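Local structure of phosphodiesterase (Trypanosoma brucei brucei, 5H2Q) at residues Ala15-Glu20 against Ile50-Leu55; Ile19-Val24 against Leu44-Ala49; Glu111-Leu116 against Met232-Leu237; Glu115-Val120 against Arg188-Arg193; Glu212-Leu217 against Gln307-Ala312. The protein belongs to the phosphodiesterase family of the HD superfamily, has an all-helical fold and holds zinc and magnesium ions. One frame throughout, in Å; residues are numbered along the deposited sequence.

Contact 1. Residues Ala15-Glu20 against Ile50-Leu55; sequences AVLRIE and IAYRLL
The C-terminal end of helix 10-17 is held by Arg53 of helix 43-58, which binds the carbonyl of Leu17. Arg53 NH1 gives a hydrogen bond to Leu17 O at 2.8 Å. The oxygen lies almost in the guanidinium plane, at its edge, and the N-H...O angle is 146°. Arg53 NE turns to a water instead, 2.9 Å from the water oxygen. The water also lies in bonding distance of Val16 O and, at 2.6 Å, of Ile19 O; it has more acceptors in reach than protons. Here, in an all-helical fold, a side chain of helix 43-58 ties down the last residue of helix 10-17. The guanidinium is flanked on two faces. Tyr52 CE2 sits over the centre of one, and Glu20 CG lies nearer the rim of the other. A chi1 of -178° swings the Tyr52 ring over the guanidinium. Tyr52 also meets Leu17, whose CD2 is 3.5 Å from Tyr52 OH and 3.9 Å from Tyr52 CE2. Leu17 continues onto Leu72 of helix 68-80.

Contact 2. Residues Ile19-Val24 against Leu44-Ala49; sequences IEFPNV and LDVAAA
Ile19 and Phe21, in the loop after helix 10-17, pack on one flank of helix 43-58. The tight part is around Ile19 and Ala49. Ile19 CB comes to 3.6 Å from Ala49 CB, and Ile19 CG2 touches the same methyl. The other branch of Ile19 runs along the helix, back toward its N-terminal end. CG1 stands anti to the carbonyl carbon (chi1 -56°) and carries CD1 to the backbone of the previous turn. Ile19 CD1 is 3.7 Å from Asp45 C and 4.0 Å from Val46 CG2.

Phe21 packs less closely against side chains. Its ring points its rim at the helix, with Val46 O and Ala49 O near the ring plane. Phe21 CE2 is 3.7 Å from Ala49 O. Phe21 CZ lies 3.9 Å from Ala49 CB, while Phe21 CE1 and Val46 CG1 are 4.2 Å apart. These are van der Waals contacts. On the solvent side, Glu20 points away from the helix, and Pro22, Asn23 and Val24 are exposed and make no contact with residues 44-49.

Of the Asp45 side chain, CB is what meets Ile19; OD1 forms a salt bridge with Arg79 of helix 68-80. Val16 of helix 10-17 also touches Asp45 and Ala49. On another side of helix 43-58, Ala47 and Ala48 meet Phe90 of helix 90-105.

Contact 3. Residues Glu111-Leu116 against Met232-Leu237; sequences EKLTEL and MTMDVL
Leu113 points into helix 227-242 from the short link before helix 115-127. Its CB starts toward that helix. CG stands anti to the carbonyl carbon (chi1 -67°), and the two methyls beyond it make the contacts. Leu113 CD2 lies 3.7 Å from Met234 CG, where the two side chains cross at a slant. Leu113 CD2 is also 4.0 Å from Thr233 CB, and there the side chains run past each other in opposite directions. Leu113 CD1 meets Leu237 CD1 tip to tip at 3.9 Å. Leu113 thus touches residues on successive turns of one helix face. Lys112 adds a looser touch, with its CB 4.2 Å from Thr233 CG2, and its chain then leads away. Thr233 OG1 does not serve this contact; it hydrogen-bonds to His229 O and Tyr222 OH. Leu121 of helix 115-127 packs on both Leu113 and Leu237. Just after Leu113, Thr114 is the N-cap of helix 115-127. This is buried apolar packing of a helix-entry link against a neighbouring helix, within the all-helical phosphodiesterase fold.

Contact 4. Residues Glu115-Val120 against Arg188-Arg193; sequences ELECFV and RTLAFR
Helices 115-127 and 185-200 run in roughly the same direction here, their short axes crossing at -40° and approaching to 9.9 Å. The backbones come nearest at Val120 and Ala191. Val120 CG2 packs 3.7 Å from Ala191 CB, and Val120 CG1 lies 3.7 Å from Ala191 O. With chi1 at 170°, the two methyls of Val120 straddle Ala191. The pair joins two helices of the all-helical phosphodiesterase fold. Leu190, next to Ala191, reaches to Leu116 and Glu117, Leu116 lying one turn before Val120. Leu190 CD2 is 4.0 Å from Leu116 CD2, and the two leucines pass in opposite directions. Glu117 crosses Leu190 at about a right angle, with Glu117 CG 4.0 Å from Leu190 CD2. Its carboxylate end touches too, Glu117 OE2 lying 3.9 Å from Leu190 CD1. Glu117 OE2 is also in a salt bridge with Arg230. Glu117 OE1 accepts from Thr114 N, the return bond of a capping box at the start of helix 115-127. Met234 of helix 227-242 lies against Glu117 and Val120.

Contact 5. Residues Glu212-Leu217 against Gln307-Ala312; sequences EKYLEL and QKIVDA
Leu215 of helix 207-217 packs against the last turns of helix 290-312. The two short axes are nearly parallel in this helical bundle, 16° apart and 10.4 Å at closest approach. Leu215 is the main apolar contact. Leu215 CD2 lies 3.4 Å from Lys308 O and 3.8 Å from Ala312 CB. Leu215 CD1 meets the lysine side chain, 3.7 Å from Lys308 CD, and the two side chains cross at about a right angle. On the buried side, Tyr214 CE2 touches Ile309 CG2 at 4.0 Å, with the methyl oblique to the ring. A chi1 of 170° carries the Tyr214 ring across to Ile309. Further out, Thr233 and Val236 of helix 227-242 pack on the tyrosine, and Leu211 touches both Lys308 and Ile309. Toward the solvent side, Lys308 extends past Leu215 to Glu212, whose chain bends at chi2 (-56°) to meet it. This salt bridge is long and its hydrogen bond weak, Lys308 NZ lying 3.3 Å from Glu212 OE1.

In the fold
Contacts 1 and 2 form one continuous patch. Their centres are 5 Å apart, both use helix 43-58, and Ile50 CG1 touches Phe21 CZ at 3.6 Å. Contacts 3 and 4 share the start of helix 115-127, and Met234 CE bridges them, 3.8 Å from Val120 CG1. Contact 3 also meets contact 5, where Val236 CG2 lies 3.5 Å from Tyr214 CG. Contacts 3, 4 and 5 thus form a chain of packing. Contacts 1 and 5 lie on opposite sides of the chain's centre, 35 Å apart between centres. Leu237 is about 13 Å from the zinc ion, and Ile309 about 14 Å from the ligand LLI; both distances run from the side chain.

Contact 1. Residues Ala15-Glu20 against Ile50-Leu55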
# COMPACT_ATOMS: atom_id res chain seq x y z
N ALA A 15 22.19 -11.28 0.46
CA ALA A 15 21.10 -12.16 0.85
C ALA A 15 19.83 -11.88 0.02
O ALA A 15 19.00 -12.77 -0.15
CB ALA A 15 20.81 -12.03 2.34
N VAL A 16 19.70 -10.66 -0.54
CA VAL A 16 18.53 -10.31 -1.35
C VAL A 16 18.81 -10.47 -2.84
O VAL A 16 17.99 -11.04 -3.55
CB VAL A 16 18.00 -8.90 -1.03
CG1 VAL A 16 16.90 -8.48 -2.01
CG2 VAL A 16 17.50 -8.81 0.41
N LEU A 17 19.98 -9.95 -3.30
CA LEU A 17 20.44 -9.91 -4.69
C LEU A 17 20.39 -11.28 -5.34
O LEU A 17 20.01 -11.40 -6.49
CB LEU A 17 21.90 -9.38 -4.77
CG LEU A 17 22.12 -7.90 -5.07
CD1 LEU A 17 23.50 -7.47 -4.63
CD2 LEU A 17 21.96 -7.58 -6.57
N ARG A 18 20.78 -12.29 -4.57
CA ARG A 18 20.88 -13.68 -5.00
C ARG A 18 19.54 -14.40 -5.19
O ARG A 18 19.56 -15.53 -5.67
CB ARG A 18 21.80 -14.44 -4.00
CG ARG A 18 23.21 -14.72 -4.55
CD ARG A 18 24.02 -13.48 -4.90
NE ARG A 18 25.43 -13.79 -5.16
CZ ARG A 18 26.39 -13.80 -4.24
NH1 ARG A 18 26.10 -13.52 -2.97
NH2 ARG A 18 27.64 -14.10 -4.57
N ILE A 19 18.38 -13.74 -4.90
CA ILE A 19 17.08 -14.44 -5.05
C ILE A 19 16.40 -14.15 -6.40
O ILE A 19 16.15 -13.00 -6.75
CB ILE A 19 16.15 -14.13 -3.84
CG1 ILE A 19 16.82 -14.50 -2.49
CG2 ILE A 19 14.75 -14.78 -4.00
CD1 ILE A 19 16.11 -13.94 -1.28
N GLU A 20 16.03 -15.21 -7.12
CA GLU A 20 15.36 -15.06 -8.42
C GLU A 20 14.06 -15.86 -8.47
O GLU A 20 13.89 -16.78 -7.66
CB GLU A 20 16.32 -15.39 -9.58
CG GLU A 20 17.26 -14.23 -9.91
CD GLU A 20 18.16 -14.45 -11.10
OE1 GLU A 20 17.68 -14.31 -12.25
OE2 GLU A 20 19.37 -14.70 -10.90
N ILE A 50 11.26 -9.70 -4.14
CA ILE A 50 10.07 -9.58 -5.00
C ILE A 50 9.97 -8.16 -5.49
O ILE A 50 9.84 -7.95 -6.68
CB ILE A 50 8.77 -10.05 -4.30
CG1 ILE A 50 8.75 -11.57 -4.20
CG2 ILE A 50 7.49 -9.57 -5.07
CD1 ILE A 50 7.86 -12.09 -3.10
N ALA A 51 10.07 -7.17 -4.57
CA ALA A 51 9.99 -5.77 -4.98
C ALA A 51 11.16 -5.40 -5.91
O ALA A 51 10.97 -4.76 -6.93
CB ALA A 51 9.99 -4.89 -3.74
N TYR A 52 12.37 -5.89 -5.58
CA TYR A 52 13.57 -5.59 -6.37
C TYR A 52 13.46 -6.13 -7.80
O TYR A 52 13.63 -5.37 -8.74
CB TYR A 52 14.79 -6.18 -5.64
CG TYR A 52 16.13 -5.93 -6.31
CD1 TYR A 52 16.64 -4.63 -6.41
CD2 TYR A 52 16.94 -6.98 -6.70
CE1 TYR A 52 17.88 -4.39 -7.00
CE2 TYR A 52 18.18 -6.76 -7.30
CZ TYR A 52 18.66 -5.46 -7.42
OH TYR A 52 19.87 -5.23 -8.01
N ARG A 53 13.15 -7.43 -7.95
CA ARG A 53 13.02 -8.05 -9.26
C ARG A 53 11.82 -7.55 -10.04
O ARG A 53 11.91 -7.41 -11.26
CB ARG A 53 13.04 -9.58 -9.14
CG ARG A 53 14.34 -10.14 -8.60
CD ARG A 53 15.53 -9.73 -9.45
NE ARG A 53 16.81 -10.12 -8.87
CZ ARG A 53 17.99 -9.91 -9.44
NH1 ARG A 53 19.11 -10.31 -8.85
NH2 ARG A 53 18.06 -9.30 -10.62
N LEU A 54 10.71 -7.25 -9.35
CA LEU A 54 9.55 -6.69 -10.05
C LEU A 54 9.92 -5.36 -10.71
O LEU A 54 9.67 -5.15 -11.89
CB LEU A 54 8.40 -6.48 -9.06
CG LEU A 54 7.11 -5.91 -9.63
CD1 LEU A 54 6.40 -6.95 -10.56
CD2 LEU A 54 6.19 -5.49 -8.52
N LEU A 55 10.55 -4.48 -9.93
CA LEU A 55 10.92 -3.15 -10.41
C LEU A 55 12.05 -3.20 -11.45
O LEU A 55 11.93 -2.60 -12.50
CB LEU A 55 11.21 -2.22 -9.24
CG LEU A 55 10.00 -1.55 -8.55
CD1 LEU A 55 8.84 -2.53 -8.27
CD2 LEU A 55 10.41 -0.85 -7.26
O HOH W 1 16.69 -10.54 -6.04

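Contact 2. Residues Ile19-Val24 against Leu44-Ala49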
# COMPACT_ATOMS: atom_id res chain seq x y z
N ILE A 19 18.38 -13.74 -4.90
CA ILE A 19 17.08 -14.44 -5.05
C ILE A 19 16.40 -14.15 -6.40
O ILE A 19 16.15 -13.00 -6.75
CB ILE A 19 16.15 -14.13 -3.84
CG1 ILE A 19 16.82 -14.50 -2.49
CG2 ILE A 19 14.75 -14.78 -4.00
CD1 ILE A 19 16.11 -13.94 -1.28
N GLU A 20 16.03 -15.21 -7.12
CA GLU A 20 15.36 -15.06 -8.42
C GLU A 20 14.06 -15.86 -8.47
O GLU A 20 13.89 -16.78 -7.66
CB GLU A 20 16.32 -15.39 -9.58
CG GLU A 20 17.26 -14.23 -9.91
CD GLU A 20 18.16 -14.45 -11.10
OE1 GLU A 20 17.68 -14.31 -12.25
OE2 GLU A 20 19.37 -14.70 -10.90
N PHE A 21 13.17 -15.54 -9.43
CA PHE A 21 11.85 -16.18 -9.52
C PHE A 21 11.57 -16.68 -10.94
O PHE A 21 10.57 -16.27 -11.52
CB PHE A 21 10.74 -15.23 -9.06
CG PHE A 21 11.01 -14.60 -7.71
CD1 PHE A 21 10.80 -15.32 -6.54
CD2 PHE A 21 11.47 -13.29 -7.61
CE1 PHE A 21 11.08 -14.75 -5.29
CE2 PHE A 21 11.77 -12.73 -6.36
CZ PHE A 21 11.58 -13.47 -5.21
N PRO A 22 12.40 -17.56 -11.52
CA PRO A 22 12.12 -18.02 -12.91
C PRO A 22 10.84 -18.82 -13.09
O PRO A 22 10.26 -18.77 -14.17
CB PRO A 22 13.37 -18.83 -13.27
CG PRO A 22 13.95 -19.22 -11.96
CD PRO A 22 13.64 -18.16 -10.99
N ASN A 23 10.35 -19.51 -12.04
CA ASN A 23 9.14 -20.34 -12.16
C ASN A 23 7.90 -19.82 -11.46
O ASN A 23 6.87 -20.49 -11.45
CB ASN A 23 9.46 -21.78 -11.68
CG ASN A 23 10.37 -22.54 -12.62
OD1 ASN A 23 11.20 -21.97 -13.34
ND2 ASN A 23 10.25 -23.86 -12.57
N VAL A 24 7.99 -18.61 -10.87
CA VAL A 24 6.90 -17.99 -10.14
C VAL A 24 6.81 -16.57 -10.68
O VAL A 24 7.70 -15.75 -10.44
CB VAL A 24 7.10 -18.01 -8.60
CG1 VAL A 24 5.89 -17.42 -7.88
CG2 VAL A 24 7.39 -19.43 -8.08
N LEU A 44 11.73 -12.26 4.79
CA LEU A 44 11.97 -10.82 4.60
C LEU A 44 12.93 -10.57 3.41
O LEU A 44 12.81 -9.57 2.72
CB LEU A 44 12.50 -10.16 5.88
CG LEU A 44 11.52 -10.00 7.04
CD1 LEU A 44 12.27 -9.55 8.32
CD2 LEU A 44 10.38 -9.01 6.70
N ASP A 45 13.88 -11.50 3.16
CA ASP A 45 14.78 -11.40 2.02
C ASP A 45 14.00 -11.64 0.70
O ASP A 45 14.18 -10.89 -0.25
CB ASP A 45 15.93 -12.40 2.14
CG ASP A 45 16.96 -12.05 3.21
OD1 ASP A 45 17.03 -10.85 3.58
OD2 ASP A 45 17.74 -12.94 3.60
N VAL A 46 13.12 -12.67 0.67
CA VAL A 46 12.26 -13.00 -0.49
C VAL A 46 11.31 -11.81 -0.78
O VAL A 46 11.18 -11.45 -1.94
CB VAL A 46 11.52 -14.33 -0.27
CG1 VAL A 46 10.31 -14.50 -1.20
CG2 VAL A 46 12.49 -15.52 -0.41
N ALA A 47 10.68 -11.20 0.28
CA ALA A 47 9.81 -10.03 0.16
C ALA A 47 10.57 -8.88 -0.51
O ALA A 47 10.08 -8.33 -1.49
CB ALA A 47 9.26 -9.60 1.52
N ALA A 48 11.81 -8.57 -0.03
CA ALA A 48 12.64 -7.53 -0.63
C ALA A 48 13.02 -7.90 -2.08
O ALA A 48 12.96 -7.04 -2.96
CB ALA A 48 13.89 -7.29 0.22
N ALA A 49 13.39 -9.17 -2.33
CA ALA A 49 13.72 -9.59 -3.71
C ALA A 49 12.50 -9.49 -4.66
O ALA A 49 12.68 -9.20 -5.84
CB ALA A 49 14.27 -11.01 -3.72

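Contact 3. Residues Glu111-Leu116 against Met232-Leu237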
# COMPACT_ATOMS: atom_id res chain seq x y z
N GLU A 111 -1.89 3.42 -19.22
CA GLU A 111 -2.30 4.38 -20.26
C GLU A 111 -2.78 5.71 -19.69
O GLU A 111 -2.74 6.73 -20.40
CB GLU A 111 -3.42 3.79 -21.13
CG GLU A 111 -3.06 2.46 -21.77
CD GLU A 111 -4.08 2.00 -22.79
OE1 GLU A 111 -5.29 2.19 -22.54
OE2 GLU A 111 -3.67 1.50 -23.87
N LYS A 112 -3.24 5.70 -18.42
CA LYS A 112 -3.78 6.89 -17.75
C LYS A 112 -2.72 7.71 -17.01
O LYS A 112 -3.06 8.76 -16.44
CB LYS A 112 -4.87 6.48 -16.74
CG LYS A 112 -5.88 5.40 -17.19
CD LYS A 112 -6.74 5.83 -18.37
CE LYS A 112 -7.80 4.81 -18.66
NZ LYS A 112 -8.39 5.02 -20.00
N LEU A 113 -1.46 7.23 -16.97
CA LEU A 113 -0.37 7.88 -16.25
C LEU A 113 0.88 7.91 -17.09
O LEU A 113 1.05 7.04 -17.93
CB LEU A 113 -0.06 7.07 -14.96
CG LEU A 113 -1.15 7.04 -13.87
CD1 LEU A 113 -0.70 6.16 -12.70
CD2 LEU A 113 -1.50 8.48 -13.39
N THR A 114 1.78 8.85 -16.83
CA THR A 114 3.04 8.83 -17.55
C THR A 114 3.88 7.70 -16.94
O THR A 114 3.64 7.27 -15.82
CB THR A 114 3.80 10.15 -17.42
OG1 THR A 114 4.21 10.34 -16.06
CG2 THR A 114 3.01 11.37 -17.94
N GLU A 115 4.89 7.25 -17.68
CA GLU A 115 5.85 6.25 -17.25
C GLU A 115 6.54 6.66 -15.93
O GLU A 115 6.68 5.82 -15.03
CB GLU A 115 6.89 6.12 -18.35
CG GLU A 115 7.48 4.75 -18.45
CD GLU A 115 8.19 4.57 -19.78
OE1 GLU A 115 8.92 5.49 -20.21
OE2 GLU A 115 8.05 3.47 -20.34
N LEU A 116 6.92 7.95 -15.81
CA LEU A 116 7.49 8.47 -14.57
C LEU A 116 6.52 8.28 -13.42
O LEU A 116 6.93 7.82 -12.35
CB LEU A 116 7.91 9.95 -14.68
CG LEU A 116 8.48 10.60 -13.38
CD1 LEU A 116 9.64 9.78 -12.78
CD2 LEU A 116 8.84 12.03 -13.59
N MET A 232 -4.97 12.58 -9.18
CA MET A 232 -6.14 11.91 -8.63
C MET A 232 -6.16 10.43 -9.00
O MET A 232 -6.52 9.62 -8.17
CB MET A 232 -7.44 12.65 -8.99
CG MET A 232 -7.65 13.94 -8.19
SD MET A 232 -7.61 13.87 -6.39
CE MET A 232 -8.60 12.43 -6.09
N THR A 233 -5.72 10.06 -10.24
CA THR A 233 -5.63 8.67 -10.65
C THR A 233 -4.56 7.97 -9.76
O THR A 233 -4.78 6.85 -9.32
CB THR A 233 -5.28 8.56 -12.15
OG1 THR A 233 -6.29 9.24 -12.90
CG2 THR A 233 -5.19 7.13 -12.61
N MET A 234 -3.41 8.64 -9.54
CA MET A 234 -2.35 8.09 -8.68
C MET A 234 -2.88 7.86 -7.25
O MET A 234 -2.68 6.79 -6.69
CB MET A 234 -1.16 9.05 -8.62
CG MET A 234 -0.40 9.17 -9.95
SD MET A 234 1.06 10.20 -9.82
CE MET A 234 2.16 9.07 -8.90
N ASP A 235 -3.61 8.84 -6.68
CA ASP A 235 -4.19 8.71 -5.32
C ASP A 235 -5.16 7.54 -5.28
O ASP A 235 -5.08 6.68 -4.40
CB ASP A 235 -4.95 9.99 -4.95
CG ASP A 235 -4.14 11.25 -4.81
OD1 ASP A 235 -2.89 11.15 -4.69
OD2 ASP A 235 -4.75 12.35 -4.76
N VAL A 236 -6.05 7.45 -6.29
CA VAL A 236 -7.02 6.36 -6.40
C VAL A 236 -6.34 5.00 -6.57
O VAL A 236 -6.79 4.01 -5.97
CB VAL A 236 -8.04 6.69 -7.52
CG1 VAL A 236 -8.73 5.44 -8.08
CG2 VAL A 236 -9.04 7.70 -7.00
N LEU A 237 -5.22 4.93 -7.30
CA LEU A 237 -4.53 3.66 -7.43
C LEU A 237 -3.80 3.26 -6.14
O LEU A 237 -3.76 2.08 -5.81
CB LEU A 237 -3.54 3.69 -8.60
CG LEU A 237 -4.13 3.47 -9.95
CD1 LEU A 237 -3.05 3.58 -10.98
CD2 LEU A 237 -4.79 2.08 -10.06

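Contact 4. Residues Glu115-Val120 against Arg188-Arg193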
# COMPACT_ATOMS: atom_id res chain seq x y z
N GLU A 115 4.89 7.25 -17.68
CA GLU A 115 5.85 6.25 -17.25
C GLU A 115 6.54 6.66 -15.93
O GLU A 115 6.68 5.82 -15.03
CB GLU A 115 6.89 6.12 -18.35
CG GLU A 115 7.48 4.75 -18.45
CD GLU A 115 8.19 4.57 -19.78
OE1 GLU A 115 8.92 5.49 -20.21
OE2 GLU A 115 8.05 3.47 -20.34
N LEU A 116 6.92 7.95 -15.81
CA LEU A 116 7.49 8.47 -14.57
C LEU A 116 6.52 8.28 -13.42
O LEU A 116 6.93 7.82 -12.35
CB LEU A 116 7.91 9.95 -14.68
CG LEU A 116 8.48 10.60 -13.38
CD1 LEU A 116 9.64 9.78 -12.78
CD2 LEU A 116 8.84 12.03 -13.59
N GLU A 117 5.23 8.63 -13.62
CA GLU A 117 4.23 8.47 -12.54
C GLU A 117 4.05 7.00 -12.11
O GLU A 117 3.80 6.71 -10.94
CB GLU A 117 2.91 9.12 -12.95
CG GLU A 117 2.98 10.63 -12.97
CD GLU A 117 1.90 11.28 -13.80
OE1 GLU A 117 1.19 10.56 -14.55
OE2 GLU A 117 1.71 12.50 -13.65
N CYS A 118 4.18 6.06 -13.07
CA CYS A 118 4.09 4.63 -12.77
C CYS A 118 5.25 4.24 -11.86
O CYS A 118 5.03 3.58 -10.84
CB CYS A 118 4.10 3.82 -14.05
SG CYS A 118 2.56 3.98 -15.01
N PHE A 119 6.47 4.70 -12.19
CA PHE A 119 7.66 4.45 -11.36
C PHE A 119 7.42 5.05 -9.96
O PHE A 119 7.61 4.36 -8.96
CB PHE A 119 8.89 5.12 -12.00
CG PHE A 119 10.14 4.93 -11.18
CD1 PHE A 119 10.51 3.67 -10.72
CD2 PHE A 119 10.95 6.02 -10.86
CE1 PHE A 119 11.69 3.48 -9.98
CE2 PHE A 119 12.12 5.84 -10.10
CZ PHE A 119 12.47 4.57 -9.66
N VAL A 120 6.99 6.32 -9.90
CA VAL A 120 6.72 6.98 -8.63
C VAL A 120 5.71 6.18 -7.80
O VAL A 120 5.92 5.99 -6.60
CB VAL A 120 6.27 8.46 -8.84
CG1 VAL A 120 5.74 9.08 -7.54
CG2 VAL A 120 7.42 9.30 -9.43
N ARG A 188 11.93 15.74 -10.86
CA ARG A 188 12.26 15.45 -9.47
C ARG A 188 11.17 16.02 -8.53
O ARG A 188 10.74 15.33 -7.60
CB ARG A 188 13.63 16.03 -9.13
CG ARG A 188 14.15 15.50 -7.83
CD ARG A 188 15.60 15.85 -7.62
NE ARG A 188 15.89 15.88 -6.19
CZ ARG A 188 16.20 14.83 -5.45
NH1 ARG A 188 16.29 13.61 -6.00
NH2 ARG A 188 16.44 14.97 -4.15
N THR A 189 10.70 17.25 -8.81
CA THR A 189 9.64 17.89 -8.02
C THR A 189 8.36 17.08 -8.13
O THR A 189 7.74 16.85 -7.09
CB THR A 189 9.43 19.36 -8.43
OG1 THR A 189 10.66 20.06 -8.23
CG2 THR A 189 8.34 20.04 -7.62
N LEU A 190 7.99 16.62 -9.35
CA LEU A 190 6.79 15.79 -9.54
C LEU A 190 6.93 14.51 -8.71
O LEU A 190 5.96 14.10 -8.07
CB LEU A 190 6.56 15.43 -11.04
CG LEU A 190 5.33 14.51 -11.34
CD1 LEU A 190 4.69 14.82 -12.68
CD2 LEU A 190 5.71 13.02 -11.27
N ALA A 191 8.11 13.87 -8.73
CA ALA A 191 8.30 12.61 -8.00
C ALA A 191 8.04 12.77 -6.50
O ALA A 191 7.22 12.03 -5.95
CB ALA A 191 9.67 12.03 -8.26
N PHE A 192 8.66 13.78 -5.86
CA PHE A 192 8.43 14.00 -4.43
C PHE A 192 7.01 14.43 -4.14
O PHE A 192 6.40 13.92 -3.19
CB PHE A 192 9.42 15.02 -3.86
CG PHE A 192 10.76 14.39 -3.60
CD1 PHE A 192 11.05 13.82 -2.36
CD2 PHE A 192 11.74 14.37 -4.58
CE1 PHE A 192 12.27 13.19 -2.13
CE2 PHE A 192 12.99 13.76 -4.34
CZ PHE A 192 13.25 13.18 -3.11
N ARG A 193 6.48 15.37 -4.95
CA ARG A 193 5.12 15.87 -4.72
C ARG A 193 4.07 14.77 -4.85
O ARG A 193 3.23 14.63 -3.97
CB ARG A 193 4.78 17.06 -5.65
CG ARG A 193 3.40 17.69 -5.35
CD ARG A 193 2.93 18.78 -6.30
NE ARG A 193 3.82 19.02 -7.44
CZ ARG A 193 3.69 18.46 -8.64
NH1 ARG A 193 2.71 17.60 -8.88
NH2 ARG A 193 4.55 18.75 -9.61

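Contact 5. Residues Glu212-Leu217 against Gln307-Ala312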
# COMPACT_ATOMS: atom_id res chain seq x y z
N GLU A 212 -14.82 10.61 -4.22
CA GLU A 212 -15.77 11.48 -4.90
C GLU A 212 -15.07 12.60 -5.70
O GLU A 212 -15.56 12.94 -6.78
CB GLU A 212 -16.87 12.00 -3.95
CG GLU A 212 -17.77 10.88 -3.39
CD GLU A 212 -18.52 9.95 -4.34
OE1 GLU A 212 -18.73 8.78 -3.95
OE2 GLU A 212 -18.90 10.39 -5.45
N LYS A 213 -13.89 13.10 -5.23
CA LYS A 213 -13.11 14.10 -5.96
C LYS A 213 -12.63 13.54 -7.31
O LYS A 213 -12.65 14.26 -8.32
CB LYS A 213 -11.93 14.63 -5.13
CG LYS A 213 -11.30 15.89 -5.73
CD LYS A 213 -10.06 16.38 -4.99
CE LYS A 213 -9.38 17.47 -5.81
NZ LYS A 213 -8.15 17.98 -5.16
N TYR A 214 -12.26 12.26 -7.34
CA TYR A 214 -11.82 11.59 -8.56
C TYR A 214 -13.00 11.41 -9.51
O TYR A 214 -12.89 11.77 -10.68
CB TYR A 214 -11.18 10.22 -8.22
CG TYR A 214 -10.89 9.34 -9.41
CD1 TYR A 214 -9.80 9.58 -10.24
CD2 TYR A 214 -11.65 8.20 -9.66
CE1 TYR A 214 -9.51 8.75 -11.32
CE2 TYR A 214 -11.39 7.38 -10.75
CZ TYR A 214 -10.31 7.65 -11.57
OH TYR A 214 -10.03 6.82 -12.64
N LEU A 215 -14.13 10.87 -9.00
CA LEU A 215 -15.34 10.61 -9.78
C LEU A 215 -15.92 11.87 -10.41
O LEU A 215 -16.45 11.78 -11.52
CB LEU A 215 -16.41 9.86 -8.95
CG LEU A 215 -16.05 8.46 -8.45
CD1 LEU A 215 -17.08 7.97 -7.44
CD2 LEU A 215 -15.91 7.45 -9.58
N GLU A 216 -15.80 13.04 -9.75
CA GLU A 216 -16.29 14.29 -10.31
C GLU A 216 -15.39 14.82 -11.40
O GLU A 216 -15.89 15.33 -12.41
CB GLU A 216 -16.57 15.36 -9.24
CG GLU A 216 -18.05 15.66 -9.12
CD GLU A 216 -18.67 16.53 -10.20
OE1 GLU A 216 -19.03 15.98 -11.27
OE2 GLU A 216 -18.84 17.74 -9.96
N LEU A 217 -14.05 14.68 -11.24
CA LEU A 217 -13.12 15.11 -12.29
C LEU A 217 -13.32 14.24 -13.52
O LEU A 217 -13.14 14.73 -14.63
CB LEU A 217 -11.64 15.11 -11.83
CG LEU A 217 -11.23 16.13 -10.76
CD1 LEU A 217 -9.79 15.91 -10.35
CD2 LEU A 217 -11.42 17.58 -11.22
N GLN A 307 -16.27 -0.72 -7.93
CA GLN A 307 -17.33 -0.61 -8.94
C GLN A 307 -17.34 0.78 -9.60
O GLN A 307 -17.39 0.86 -10.82
CB GLN A 307 -18.72 -0.96 -8.32
CG GLN A 307 -19.89 -0.99 -9.32
CD GLN A 307 -19.84 -2.20 -10.21
OE1 GLN A 307 -20.19 -3.32 -9.81
NE2 GLN A 307 -19.41 -2.01 -11.45
N LYS A 308 -17.26 1.85 -8.78
CA LYS A 308 -17.32 3.25 -9.22
C LYS A 308 -16.10 3.66 -10.05
O LYS A 308 -16.25 4.38 -11.05
CB LYS A 308 -17.49 4.21 -8.03
CG LYS A 308 -18.88 4.17 -7.37
CD LYS A 308 -18.87 4.98 -6.06
CE LYS A 308 -20.21 5.04 -5.37
NZ LYS A 308 -20.13 5.79 -4.09
N ILE A 309 -14.88 3.23 -9.63
CA ILE A 309 -13.69 3.62 -10.38
C ILE A 309 -13.62 2.86 -11.71
O ILE A 309 -13.20 3.47 -12.70
CB ILE A 309 -12.36 3.59 -9.56
CG1 ILE A 309 -11.91 2.14 -9.27
CG2 ILE A 309 -12.49 4.46 -8.29
CD1 ILE A 309 -10.56 2.00 -8.48
N VAL A 310 -14.06 1.57 -11.74
CA VAL A 310 -14.10 0.71 -12.94
C VAL A 310 -15.11 1.32 -13.94
O VAL A 310 -14.74 1.57 -15.09
CB VAL A 310 -14.38 -0.80 -12.65
CG1 VAL A 310 -14.68 -1.57 -13.94
CG2 VAL A 310 -13.21 -1.45 -11.91
N ASP A 311 -16.34 1.63 -13.47
CA ASP A 311 -17.38 2.22 -14.31
C ASP A 311 -17.05 3.61 -14.85
O ASP A 311 -17.42 3.91 -15.98
CB ASP A 311 -18.75 2.22 -13.59
CG ASP A 311 -19.30 0.84 -13.24
OD1 ASP A 311 -18.72 -0.17 -13.70
OD2 ASP A 311 -20.29 0.77 -12.48
N ALA A 312 -16.35 4.47 -14.07
CA ALA A 312 -16.04 5.82 -14.54
C ALA A 312 -14.87 5.91 -15.53
O ALA A 312 -14.83 6.86 -16.32
CB ALA A 312 -15.77 6.74 -13.36